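Long-range contact in putative cell filamentation protein (PDB 4N67), which probably transfers AMP from ATP onto target proteins as a Fic-domain effector: residues 143-148 against 165-170. The protein carries 2 engineered substitutions. Numbering follows the deposited sequence.
Sequences AEVFTA and MFMEKL
Met167 reaches from helix 164-174 to lie against Val145 and Phe146 of helix 135-152, and its side chain buries more surface here than any other. Starting at CB, the chain sets off with CG anti to the carbonyl carbon (chi1 -60°), which aims it at the neighbouring helix. Met167 CG arrives at the edge of the Phe146 ring, near the ring plane, 3.5 Å from Phe146 CD1. A bend at chi2 then carries Met167 SD to 3.7 Å from Val145 CG1, with Phe146 CD1 a little farther off at 4.2 Å. A second bend at chi3 brings the methyl CE against Val145, 4.1 Å from Val145 CG1. That same Val145 CG1 also meets Phe166 CE1 obliquely and Leu170 CD2, both at 4.3 Å, so one methyl joins three side chains of the partner helix. The axes of 143-148 and 165-170 run nearly antiparallel (153°) and stay 10.9 Å apart at closest approach, a gap these side chains span. Leu120 and Leu124 of helix 112-126 pack against Val145, extending the core of the Fic fold. Phe146, whose side chain also touches Met204 of helix 202-211, belongs to the ADP pocket and touches the nucleotide. A thioether sulfur, aliphatic carbons and ring carbons do the touching, in a buried setting: at this point the helices meet through dispersion and the exclusion of water, and Met167 CG borders the edge of a ring that belongs to the nucleotide pocket.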
loop_
_atom_site.group_PDB
_atom_site.type_symbol
_atom_site.label_atom_id
_atom_site.label_comp_id
_atom_site.label_asym_id
_atom_site.label_seq_id
_atom_site.Cartn_x
_atom_site.Cartn_y
_atom_site.Cartn_z
ATOM N N ALA A 143 11.699 5.030 -4.141
ATOM C CA ALA A 143 10.678 6.049 -4.454
ATOM C C ALA A 143 9.921 5.688 -5.726
ATOM O O ALA A 143 8.695 5.881 -5.787
ATOM C CB ALA A 143 11.307 7.442 -4.576
ATOM N N GLU A 144 10.636 5.175 -6.735
ATOM C CA GLU A 144 9.978 4.737 -7.975
ATOM C C GLU A 144 9.033 3.553 -7.733
ATOM O O GLU A 144 7.947 3.479 -8.305
ATOM C CB GLU A 144 10.999 4.392 -9.052
ATOM C CG GLU A 144 11.787 5.593 -9.533
ATOM C CD GLU A 144 12.593 5.318 -10.797
ATOM O OE1 GLU A 144 12.284 4.327 -11.499
ATOM O OE2 GLU A 144 13.540 6.086 -11.084
ATOM N N VAL A 145 9.439 2.616 -6.894
ATOM C CA VAL A 145 8.576 1.493 -6.576
ATOM C C VAL A 145 7.318 2.043 -5.891
ATOM O O VAL A 145 6.179 1.644 -6.190
ATOM C CB VAL A 145 9.304 0.486 -5.650
ATOM C CG1 VAL A 145 8.335 -0.533 -5.055
ATOM C CG2 VAL A 145 10.433 -0.187 -6.409
ATOM N N PHE A 146 7.511 2.965 -4.960
ATOM C CA PHE A 146 6.372 3.518 -4.213
ATOM C C PHE A 146 5.419 4.270 -5.135
ATOM O O PHE A 146 4.196 4.150 -5.002
ATOM C CB PHE A 146 6.825 4.445 -3.077
ATOM C CG PHE A 146 5.770 4.633 -2.045
ATOM C CD1 PHE A 146 5.560 3.633 -1.105
ATOM C CD2 PHE A 146 4.904 5.708 -2.079
ATOM C CE1 PHE A 146 4.556 3.717 -0.187
ATOM C CE2 PHE A 146 3.889 5.817 -1.124
ATOM C CZ PHE A 146 3.725 4.805 -0.182
ATOM N N THR A 147 5.949 5.078 -6.036
ATOM C CA THR A 147 5.035 5.799 -6.941
ATOM C C THR A 147 4.289 4.813 -7.849
ATOM O O THR A 147 3.120 5.027 -8.146
ATOM C CB THR A 147 5.734 6.894 -7.751
ATOM O OG1 THR A 147 6.793 6.340 -8.499
ATOM C CG2 THR A 147 6.316 7.932 -6.825
ATOM N N ALA A 148 4.941 3.729 -8.272
ATOM C CA ALA A 148 4.248 2.695 -9.034
ATOM C C ALA A 148 3.115 2.069 -8.227
ATOM O O ALA A 148 1.995 1.882 -8.729
ATOM C CB ALA A 148 5.234 1.637 -9.492
ATOM N N MET A 165 4.202 -0.929 4.334
ATOM C CA MET A 165 4.762 -2.155 4.882
ATOM C C MET A 165 5.553 -2.923 3.817
ATOM O O MET A 165 6.613 -3.472 4.076
ATOM C CB MET A 165 3.677 -3.056 5.481
ATOM C CG MET A 165 4.203 -4.306 6.124
ATOM S SD MET A 165 5.403 -4.015 7.443
ATOM C CE MET A 165 4.383 -3.251 8.677
ATOM N N PHE A 166 5.039 -2.963 2.600
ATOM C CA PHE A 166 5.775 -3.596 1.522
ATOM C C PHE A 166 7.170 -2.973 1.409
ATOM O O PHE A 166 8.174 -3.675 1.274
ATOM C CB PHE A 166 4.953 -3.460 0.216
ATOM C CG PHE A 166 5.558 -4.111 -1.006
ATOM C CD1 PHE A 166 6.475 -3.446 -1.797
ATOM C CD2 PHE A 166 5.087 -5.352 -1.413
ATOM C CE1 PHE A 166 6.979 -4.037 -2.931
ATOM C CE2 PHE A 166 5.574 -5.944 -2.570
ATOM C CZ PHE A 166 6.515 -5.272 -3.311
ATOM N N MET A 167 7.220 -1.645 1.463
ATOM C CA MET A 167 8.523 -0.972 1.395
ATOM C C MET A 167 9.408 -1.268 2.573
ATOM O O MET A 167 10.616 -1.471 2.407
ATOM C CB MET A 167 8.365 0.543 1.299
ATOM C CG MET A 167 7.592 1.007 0.104
ATOM S SD MET A 167 8.146 0.382 -1.480
ATOM C CE MET A 167 9.843 0.961 -1.541
ATOM N N GLU A 168 8.833 -1.330 3.771
ATOM C CA GLU A 168 9.650 -1.662 4.930
ATOM C C GLU A 168 10.337 -3.005 4.751
ATOM O O GLU A 168 11.527 -3.159 5.025
ATOM C CB GLU A 168 8.812 -1.714 6.204
ATOM C CG GLU A 168 8.260 -0.387 6.721
ATOM C CD GLU A 168 7.605 -0.521 8.106
ATOM O OE1 GLU A 168 8.082 -1.344 8.906
ATOM O OE2 GLU A 168 6.630 0.210 8.338
ATOM N N LYS A 169 9.596 -3.992 4.251
ATOM C CA LYS A 169 10.149 -5.319 4.112
ATOM C C LYS A 169 11.104 -5.434 2.924
ATOM O O LYS A 169 12.131 -6.106 3.008
ATOM C CB LYS A 169 9.031 -6.362 4.044
ATOM C CG LYS A 169 8.338 -6.556 5.390
ATOM C CD LYS A 169 9.193 -7.390 6.350
ATOM C CE LYS A 169 8.835 -7.148 7.809
ATOM N NZ LYS A 169 9.909 -7.581 8.730
ATOM N N LEU A 170 10.788 -4.751 1.830
ATOM C CA LEU A 170 11.703 -4.683 0.687
ATOM C C LEU A 170 13.036 -4.065 1.124
ATOM O O LEU A 170 14.119 -4.572 0.815
ATOM C CB LEU A 170 11.075 -3.855 -0.425
ATOM C CG LEU A 170 11.860 -3.730 -1.728
ATOM C CD1 LEU A 170 12.010 -5.066 -2.437
ATOM C CD2 LEU A 170 11.193 -2.692 -2.631
#